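Local atomic coordinates of gluconokinase (Sinorhizobium meliloti, PDB entry 3T61), a protein that probably catalyses the ATP-dependent phosphorylation of D-gluconate to 6-phospho-D-gluconate. Residues 121-124 / 125-129; 54-57 / 58-61; 36-39 / 40-44. All blocks are in the same frame, centred on the assembly; numbering follows the deposited sequence.

Contact 1: residues 121-124 / 125-129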
ATOM      1  N   GLU A 121     -18.339 -12.568  -5.587  1.00 34.60           N
ATOM      2  CA  GLU A 121     -18.237 -11.139  -5.329  1.00 37.73           C
ATOM      3  C   GLU A 121     -19.127 -10.726  -4.165  1.00 36.71           C
ATOM      4  O   GLU A 121     -18.708  -9.967  -3.285  1.00 36.27           O
ATOM      5  CB  GLU A 121     -18.646 -10.334  -6.566  1.00 40.68           C
ATOM      6  CG  GLU A 121     -18.500  -8.833  -6.354  1.00 46.22           C
ATOM      7  CD  GLU A 121     -18.938  -8.008  -7.543  1.00 50.06           C
ATOM      8  OE1 GLU A 121     -18.421  -8.224  -8.662  1.00 51.68           O
ATOM      9  OE2 GLU A 121     -19.799  -7.125  -7.351  1.00 53.52           O
ATOM     10  N   SER A 122     -20.356 -11.234  -4.158  1.00 36.59           N
ATOM     11  CA  SER A 122     -21.314 -10.896  -3.110  1.00 35.92           C
ATOM     12  C   SER A 122     -20.832 -11.269  -1.716  1.00 33.09           C
ATOM     13  O   SER A 122     -20.884 -10.457  -0.793  1.00 32.56           O
ATOM     14  CB  SER A 122     -22.658 -11.584  -3.381  1.00 39.12           C
ATOM     15  OG  SER A 122     -23.092 -11.341  -4.705  1.00 45.52           O
ATOM     16  N   VAL A 123     -20.376 -12.509  -1.559  1.00 32.03           N
ATOM     17  CA  VAL A 123     -19.908 -12.967  -0.259  1.00 32.33           C
ATOM     18  C   VAL A 123     -18.663 -12.200   0.159  1.00 32.06           C
ATOM     19  O   VAL A 123     -18.538 -11.793   1.311  1.00 30.24           O
ATOM     20  CB  VAL A 123     -19.604 -14.481  -0.275  1.00 31.57           C
ATOM     21  CG1 VAL A 123     -18.934 -14.892   1.021  1.00 32.70           C
ATOM     22  CG2 VAL A 123     -20.894 -15.259  -0.460  1.00 34.26           C
ATOM     23  N   LEU A 124     -17.739 -12.020  -0.780  1.00 32.26           N
ATOM     24  CA  LEU A 124     -16.518 -11.279  -0.497  1.00 34.92           C
ATOM     25  C   LEU A 124     -16.849  -9.863  -0.027  1.00 36.13           C
ATOM     26  O   LEU A 124     -16.359  -9.420   1.010  1.00 34.56           O
ATOM     27  CB  LEU A 124     -15.632 -11.227  -1.747  1.00 32.22           C
ATOM     28  CG  LEU A 124     -14.956 -12.554  -2.119  1.00 32.07           C
ATOM     29  CD1 LEU A 124     -14.463 -12.508  -3.547  1.00 30.29           C
ATOM     30  CD2 LEU A 124     -13.818 -12.834  -1.140  1.00 29.22           C
ATOM     31  N   ALA A 125     -17.696  -9.157  -0.780  1.00 38.19           N
ATOM     32  CA  ALA A 125     -18.065  -7.786  -0.413  1.00 39.64           C
ATOM     33  C   ALA A 125     -18.716  -7.719   0.965  1.00 41.26           C
ATOM     34  O   ALA A 125     -18.377  -6.867   1.787  1.00 40.73           O
ATOM     35  CB  ALA A 125     -19.001  -7.195  -1.455  1.00 37.95           C
ATOM     36  N   GLU A 126     -19.649  -8.630   1.214  1.00 43.20           N
ATOM     37  CA  GLU A 126     -20.352  -8.670   2.483  1.00 43.96           C
ATOM     38  C   GLU A 126     -19.410  -8.923   3.650  1.00 43.27           C
ATOM     39  O   GLU A 126     -19.511  -8.270   4.686  1.00 41.58           O
ATOM     40  CB  GLU A 126     -21.433  -9.755   2.433  1.00 46.37           C
ATOM     41  CG  GLU A 126     -22.430  -9.746   3.589  1.00 51.75           C
ATOM     42  CD  GLU A 126     -21.824 -10.150   4.928  1.00 54.89           C
ATOM     43  OE1 GLU A 126     -21.007 -11.101   4.955  1.00 55.59           O
ATOM     44  OE2 GLU A 126     -22.179  -9.525   5.956  1.00 56.75           O
ATOM     45  N   ARG A 127     -18.489  -9.866   3.487  1.00 44.25           N
ATOM     46  CA  ARG A 127     -17.558 -10.188   4.567  1.00 45.88           C
ATOM     47  C   ARG A 127     -16.699  -8.989   4.974  1.00 45.08           C
ATOM     48  O   ARG A 127     -16.426  -8.781   6.160  1.00 44.06           O
ATOM     49  CB  ARG A 127     -16.660 -11.364   4.165  1.00 47.57           C
ATOM     50  CG  ARG A 127     -17.410 -12.669   3.928  1.00 51.58           C
ATOM     51  CD  ARG A 127     -16.451 -13.842   3.663  1.00 54.43           C
ATOM     52  NE  ARG A 127     -15.852 -14.394   4.879  1.00 56.60           N
ATOM     53  CZ  ARG A 127     -14.550 -14.368   5.169  1.00 57.99           C
ATOM     54  NH1 ARG A 127     -13.680 -13.807   4.334  1.00 56.53           N
ATOM     55  NH2 ARG A 127     -14.115 -14.922   6.296  1.00 57.94           N
HETATM   56  N   MSE A 128     -16.275  -8.203   3.991  1.00 43.59           N
HETATM   57  CA  MSE A 128     -15.452  -7.032   4.267  1.00 44.94           C
HETATM   58  C   MSE A 128     -16.221  -5.972   5.044  1.00 46.79           C
HETATM   59  O   MSE A 128     -15.703  -5.375   5.993  1.00 44.53           O
HETATM   60  CB  MSE A 128     -14.916  -6.462   2.958  1.00 44.12           C
HETATM   61  CG  MSE A 128     -13.624  -7.132   2.526  1.00 43.57           C
HETATM   62 SE   MSE A 128     -12.134  -6.502   3.651  1.00 59.37          SE
HETATM   63  CE  MSE A 128     -11.686  -8.110   4.700  1.00 37.28           C
ATOM     64  N   HIS A 129     -17.467  -5.752   4.645  1.00 49.22           N
ATOM     65  CA  HIS A 129     -18.309  -4.773   5.317  1.00 52.78           C
ATOM     66  C   HIS A 129     -18.629  -5.259   6.720  1.00 54.00           C
ATOM     67  O   HIS A 129     -18.617  -4.489   7.679  1.00 53.53           O
ATOM     68  CB  HIS A 129     -19.602  -4.568   4.536  1.00 53.27           C
ATOM     69  CG  HIS A 129     -20.529  -3.578   5.165  1.00 56.29           C
ATOM     70  ND1 HIS A 129     -21.594  -3.952   5.953  1.00 57.30           N
ATOM     71  CD2 HIS A 129     -20.531  -2.225   5.140  1.00 56.14           C
ATOM     72  CE1 HIS A 129     -22.218  -2.868   6.386  1.00 57.17           C
ATOM     73  NE2 HIS A 129     -21.593  -1.810   5.907  1.00 56.06           N
TER
HETATM   74  O   HOH W   1     -20.881 -13.086   3.307  1.00 54.63           O
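A125, E126, R127 and M128 each send a backbone N-H to the carbonyl four residues earlier, so 121-129 is an unbroken length of the alpha-helix 121-132, which follows strand 113-118 of the parallel sheet in a P-loop kinase fold. The shortest of these bonds, A125 N to E121 O, measures 2.8 Å. The longest, M128 N to L124 O, measures 3.2 Å. Along such a helix, side chains four apart share a face, and V123 with R127 illustrates the rule. The R127 chain leaves with CG opposite the carbonyl carbon (chi1 -63°), which lays its methylenes over the preceding turn: CG lies 3.0 Å from V123 O, the same oxygen that accepts R127 N at 2.9 Å. The arginine then bends at chi3, and its NH1 makes a weak hydrogen bond to S29 O in the probable P-loop. V123 O also takes a weak bond from a water, 3.3 Å away, which donates a shorter one of 2.6 Å to E126 OE1. E126 reaches this water by folding back at chi2 (-69°). The buried L124 faces the interior, packing on L141 and L145 of helix 138-147 and on V26, while E121 OE1 accepts a hydrogen bond from Q142 NE2 on that neighbouring helix. Selenomethionine M128, bent at chi2 and chi3, meets E63 of the second subunit. The two side chains of the V123-R127 pair cross obliquely, with CG1 of the valine resting 3.8 Å from CD of the arginine.

Contact 2: residues 54-57 / 58-61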
ATOM      1  N   PRO A  54       6.873  -2.315  -3.943  1.00 33.84           N
ATOM      2  CA  PRO A  54       7.748  -1.138  -4.023  1.00 34.60           C
ATOM      3  C   PRO A  54       6.860   0.118  -3.891  1.00 35.46           C
ATOM      4  O   PRO A  54       5.651   0.057  -4.127  1.00 34.10           O
ATOM      5  CB  PRO A  54       8.410  -1.278  -5.399  1.00 33.69           C
ATOM      6  CG  PRO A  54       7.446  -2.122  -6.184  1.00 35.89           C
ATOM      7  CD  PRO A  54       6.947  -3.125  -5.172  1.00 33.72           C
ATOM      8  N   PRO A  55       7.444   1.263  -3.500  1.00 37.21           N
ATOM      9  CA  PRO A  55       6.719   2.533  -3.326  1.00 37.26           C
ATOM     10  C   PRO A  55       5.691   2.868  -4.411  1.00 35.88           C
ATOM     11  O   PRO A  55       4.575   3.287  -4.107  1.00 33.30           O
ATOM     12  CB  PRO A  55       7.847   3.561  -3.256  1.00 37.90           C
ATOM     13  CG  PRO A  55       8.924   2.800  -2.544  1.00 39.38           C
ATOM     14  CD  PRO A  55       8.886   1.448  -3.247  1.00 38.95           C
ATOM     15  N   GLU A  56       6.078   2.681  -5.666  1.00 35.32           N
ATOM     16  CA  GLU A  56       5.209   2.955  -6.805  1.00 36.99           C
ATOM     17  C   GLU A  56       3.893   2.175  -6.719  1.00 35.87           C
ATOM     18  O   GLU A  56       2.825   2.718  -7.014  1.00 33.95           O
ATOM     19  CB  GLU A  56       5.952   2.604  -8.103  1.00 41.36           C
ATOM     20  CG  GLU A  56       5.236   2.904  -9.425  1.00 49.92           C
ATOM     21  CD  GLU A  56       4.223   1.831  -9.848  1.00 54.97           C
ATOM     22  OE1 GLU A  56       4.546   0.625  -9.807  1.00 56.35           O
ATOM     23  OE2 GLU A  56       3.101   2.204 -10.246  1.00 59.01           O
ATOM     24  N   ASN A  57       3.964   0.906  -6.314  1.00 33.22           N
ATOM     25  CA  ASN A  57       2.755   0.079  -6.218  1.00 33.20           C
ATOM     26  C   ASN A  57       1.811   0.585  -5.131  1.00 31.28           C
ATOM     27  O   ASN A  57       0.611   0.702  -5.356  1.00 31.61           O
ATOM     28  CB  ASN A  57       3.112  -1.395  -5.955  1.00 33.33           C
ATOM     29  CG  ASN A  57       3.752  -2.079  -7.167  1.00 35.94           C
ATOM     30  OD1 ASN A  57       3.888  -1.481  -8.236  1.00 36.67           O
ATOM     31  ND2 ASN A  57       4.135  -3.342  -7.001  1.00 35.47           N
ATOM     32  N   ILE A  58       2.360   0.888  -3.960  1.00 30.96           N
ATOM     33  CA  ILE A  58       1.578   1.387  -2.836  1.00 33.02           C
ATOM     34  C   ILE A  58       0.816   2.676  -3.181  1.00 34.86           C
ATOM     35  O   ILE A  58      -0.326   2.880  -2.744  1.00 33.46           O
ATOM     36  CB  ILE A  58       2.496   1.628  -1.619  1.00 32.62           C
ATOM     37  CG1 ILE A  58       3.199   0.316  -1.253  1.00 33.04           C
ATOM     38  CG2 ILE A  58       1.685   2.133  -0.432  1.00 32.90           C
ATOM     39  CD1 ILE A  58       4.211   0.433  -0.139  1.00 32.62           C
ATOM     40  N   ARG A  59       1.446   3.541  -3.969  1.00 35.26           N
ATOM     41  CA  ARG A  59       0.809   4.785  -4.373  1.00 36.44           C
ATOM     42  C   ARG A  59      -0.440   4.457  -5.203  1.00 35.78           C
ATOM     43  O   ARG A  59      -1.512   5.016  -4.970  1.00 34.91           O
ATOM     44  CB  ARG A  59       1.784   5.634  -5.194  1.00 37.19           C
ATOM     45  CG  ARG A  59       1.329   7.073  -5.464  1.00 38.78           C
ATOM     46  CD  ARG A  59       2.132   7.657  -6.612  1.00 39.12           C
ATOM     47  NE  ARG A  59       3.555   7.414  -6.407  1.00 40.39           N
ATOM     48  CZ  ARG A  59       4.386   6.975  -7.346  1.00 42.34           C
ATOM     49  NH1 ARG A  59       3.941   6.729  -8.567  1.00 43.50           N
ATOM     50  NH2 ARG A  59       5.667   6.771  -7.058  1.00 41.94           N
ATOM     51  N   LYS A  60      -0.305   3.554  -6.172  1.00 34.24           N
ATOM     52  CA  LYS A  60      -1.450   3.177  -6.992  1.00 33.74           C
ATOM     53  C   LYS A  60      -2.566   2.566  -6.154  1.00 32.95           C
ATOM     54  O   LYS A  60      -3.736   2.892  -6.343  1.00 32.62           O
ATOM     55  CB  LYS A  60      -1.050   2.182  -8.076  1.00 34.61           C
ATOM     56  CG  LYS A  60      -0.320   2.778  -9.255  1.00 34.84           C
ATOM     57  CD  LYS A  60      -0.279   1.764 -10.386  1.00 36.35           C
ATOM     58  CE  LYS A  60       0.352   2.327 -11.638  1.00 37.41           C
ATOM     59  NZ  LYS A  60       0.252   1.360 -12.768  1.00 37.06           N
HETATM   60  N   MSE A  61      -2.209   1.676  -5.237  1.00 31.42           N
HETATM   61  CA  MSE A  61      -3.200   1.032  -4.383  1.00 33.22           C
HETATM   62  C   MSE A  61      -3.871   2.084  -3.507  1.00 32.15           C
HETATM   63  O   MSE A  61      -5.076   2.034  -3.262  1.00 29.23           O
HETATM   64  CB  MSE A  61      -2.526  -0.038  -3.524  1.00 33.55           C
HETATM   65  CG  MSE A  61      -1.735  -1.072  -4.324  1.00 37.50           C
HETATM   66 SE   MSE A  61      -0.811  -2.362  -3.188  1.00 55.30          SE
HETATM   67  CE  MSE A  61      -2.108  -3.845  -3.295  1.00 36.37           C
TER
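K60 NZ is shared by two carboxylates: D71 OD2 takes it in a salt bridge, and E56 OE2, one turn back along the helix, in a long one of 3.9 Å. E56 lies closer to the lysine's shaft than to its end, OE2 standing 3.1 Å from K60 CE, so the carboxylate flanks an extended aliphatic chain. It gets there with CG anti to the backbone N (chi1 -176°) and a bend at chi2 (-82°) that swings OE2 round to the lysine. Because E56 OE1 also comes close to D71 OD1, the ammonium probably offsets a crowding of negative charge. With an alanine in place of K60, the E56 and D71 carboxylates would probably be left close together without the cation they share. N57, buried beside them, hydrogen-bonds through ND2 to D71 O and H53 ND1. R59 passes along another side of the helix: E56 CA lies 3.8 Å above its guanidinium plane, offset toward the rim, and the E56 carboxylate is turned 68° from that plane. NH2 of R59 forms a salt bridge with E48 of the second subunit, and the R59 side chain comes to about 4 Å from a bound phosphate. Beneath the side chains, M61 N donates to N57 O at 3.0 Å, while P54 O receives two weak bonds, from N57 N at 2.9 Å and from I58 N at 3.4 Å. This is the N-terminal part of helix 55-63, with prolines at the N-cap and the first helical position, the latter having no N-H to leave unbonded.

Contact 3: residues 36-39 / 40-44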
ATOM      1  N   GLU A  36      -1.869 -15.947   9.105  1.00 31.11           N
ATOM      2  CA  GLU A  36      -1.303 -15.858  10.439  1.00 35.64           C
ATOM      3  C   GLU A  36      -1.683 -17.072  11.279  1.00 34.39           C
ATOM      4  O   GLU A  36      -0.840 -17.631  11.977  1.00 34.07           O
ATOM      5  CB  GLU A  36      -1.741 -14.550  11.102  1.00 38.39           C
ATOM      6  CG  GLU A  36      -1.227 -13.339  10.332  1.00 45.45           C
ATOM      7  CD  GLU A  36      -1.712 -12.010  10.871  1.00 49.15           C
ATOM      8  OE1 GLU A  36      -2.942 -11.836  11.019  1.00 50.78           O
ATOM      9  OE2 GLU A  36      -0.859 -11.133  11.133  1.00 52.93           O
ATOM     10  N   ALA A  37      -2.939 -17.497  11.195  1.00 33.96           N
ATOM     11  CA  ALA A  37      -3.388 -18.665  11.953  1.00 33.59           C
ATOM     12  C   ALA A  37      -2.619 -19.915  11.502  1.00 32.71           C
ATOM     13  O   ALA A  37      -2.134 -20.670  12.335  1.00 33.15           O
ATOM     14  CB  ALA A  37      -4.906 -18.861  11.782  1.00 32.41           C
ATOM     15  N   ILE A  38      -2.506 -20.127  10.189  1.00 32.18           N
ATOM     16  CA  ILE A  38      -1.766 -21.265   9.646  1.00 33.55           C
ATOM     17  C   ILE A  38      -0.326 -21.245  10.185  1.00 34.57           C
ATOM     18  O   ILE A  38       0.180 -22.252  10.690  1.00 32.17           O
ATOM     19  CB  ILE A  38      -1.662 -21.214   8.092  1.00 34.73           C
ATOM     20  CG1 ILE A  38      -3.043 -21.319   7.439  1.00 34.96           C
ATOM     21  CG2 ILE A  38      -0.733 -22.332   7.600  1.00 31.35           C
ATOM     22  CD1 ILE A  38      -3.615 -22.712   7.389  1.00 41.66           C
ATOM     23  N   ALA A  39       0.327 -20.093  10.052  1.00 35.41           N
ATOM     24  CA  ALA A  39       1.705 -19.918  10.504  1.00 37.28           C
ATOM     25  C   ALA A  39       1.869 -20.253  11.983  1.00 38.82           C
ATOM     26  O   ALA A  39       2.793 -20.965  12.375  1.00 37.99           O
ATOM     27  CB  ALA A  39       2.157 -18.495  10.250  1.00 34.00           C
ATOM     28  N   GLU A  40       0.973 -19.733  12.808  1.00 39.92           N
ATOM     29  CA  GLU A  40       1.070 -20.000  14.225  1.00 42.02           C
ATOM     30  C   GLU A  40       0.909 -21.493  14.500  1.00 42.77           C
ATOM     31  O   GLU A  40       1.666 -22.074  15.277  1.00 42.31           O
ATOM     32  CB  GLU A  40       0.018 -19.202  14.982  1.00 42.35           C
ATOM     33  CG  GLU A  40       0.147 -19.331  16.476  1.00 48.22           C
ATOM     34  CD  GLU A  40      -0.717 -18.339  17.222  1.00 50.51           C
ATOM     35  OE1 GLU A  40      -1.946 -18.332  16.999  1.00 51.81           O
ATOM     36  OE2 GLU A  40      -0.163 -17.568  18.034  1.00 53.53           O
ATOM     37  N   ALA A  41      -0.067 -22.118  13.849  1.00 42.87           N
ATOM     38  CA  ALA A  41      -0.309 -23.540  14.040  1.00 44.08           C
ATOM     39  C   ALA A  41       0.887 -24.399  13.625  1.00 44.32           C
ATOM     40  O   ALA A  41       1.163 -25.420  14.249  1.00 44.28           O
ATOM     41  CB  ALA A  41      -1.558 -23.968  13.265  1.00 43.10           C
ATOM     42  N   CYS A  42       1.606 -23.981  12.586  1.00 45.27           N
ATOM     43  CA  CYS A  42       2.756 -24.743  12.093  1.00 45.14           C
ATOM     44  C   CYS A  42       4.103 -24.354  12.696  1.00 45.22           C
ATOM     45  O   CYS A  42       5.118 -24.982  12.405  1.00 45.08           O
ATOM     46  CB  CYS A  42       2.862 -24.611  10.572  1.00 44.81           C
ATOM     47  SG  CYS A  42       1.424 -25.152   9.653  1.00 44.24           S
ATOM     48  N   GLY A  43       4.125 -23.326  13.531  1.00 44.49           N
ATOM     49  CA  GLY A  43       5.389 -22.911  14.101  1.00 44.23           C
ATOM     50  C   GLY A  43       6.278 -22.272  13.045  1.00 44.49           C
ATOM     51  O   GLY A  43       7.501 -22.344  13.126  1.00 44.79           O
ATOM     52  N   TYR A  44       5.664 -21.664  12.034  1.00 43.44           N
ATOM     53  CA  TYR A  44       6.418 -20.988  10.988  1.00 40.85           C
ATOM     54  C   TYR A  44       6.161 -19.500  11.125  1.00 39.68           C
ATOM     55  O   TYR A  44       5.143 -19.082  11.680  1.00 40.77           O
ATOM     56  CB  TYR A  44       5.955 -21.387   9.583  1.00 40.63           C
ATOM     57  CG  TYR A  44       6.005 -22.858   9.235  1.00 40.24           C
ATOM     58  CD1 TYR A  44       6.795 -23.758   9.958  1.00 40.57           C
ATOM     59  CD2 TYR A  44       5.282 -23.344   8.146  1.00 37.37           C
ATOM     60  CE1 TYR A  44       6.852 -25.107   9.597  1.00 38.76           C
ATOM     61  CE2 TYR A  44       5.337 -24.673   7.780  1.00 36.98           C
ATOM     62  CZ  TYR A  44       6.118 -25.553   8.505  1.00 38.51           C
ATOM     63  OH  TYR A  44       6.153 -26.872   8.119  1.00 40.54           O
TER
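E36 O accepts E40 N at 2.9 Å, a regular helical bond, and the E36 side chain touches F46 of strand 46-48. A37 follows with an equal bond, its O receiving A41 N at 2.9 Å, and its methyl packs on V170 of helix 166-187. I38 turns to the same helix, meeting A173 and L174. Its CG2 branch, anti to the backbone N, meets C42 SG at 4.1 Å, while I38 O takes C42 N with the N-H bent to 145°. The helix 31-42, which follows the probable P-loop, is here brought to its end by a Schellman motif: G43 adopts a positive phi of 70° and the chain doubles back on the last turn. A39 supplies the acceptor for the outer of the two bonds back, its O receiving Y44 N at 3.0 Å; inside it, G43 N reaches E40 O at 3.3 Å. The reversal also brings the tyrosine ring under C42, whose CB stands 3.6 Å above the ring plane, over its centre, and the phenol OH hydrogen-bonds to F17 O. The small A39 methyl faces F46 and V90 of the sheet, and lies 3.4 Å from Y44 O.

In the fold
The three contacts lie on separate helices of one P-loop kinase fold and do not touch. The centres of contacts 1 and 2 are about 24 Å apart and those of contacts 2 and 3 about 28 Å; the nearest atoms of contacts 1 and 3 are about 11 Å apart. What relates them is the probable P-loop, whose pattern includes backbone amides on a phosphate ion. Contact 3 ends the helix that this loop begins, and R127 of contact 1 approaches the loop. Contact 2 reaches across the dimer, its R59 packing on S32 of the second subunit. M128 of contact 1 and R59 of contact 2 each lie about 4 Å from a bound phosphate, probably from the crystallisation liquor.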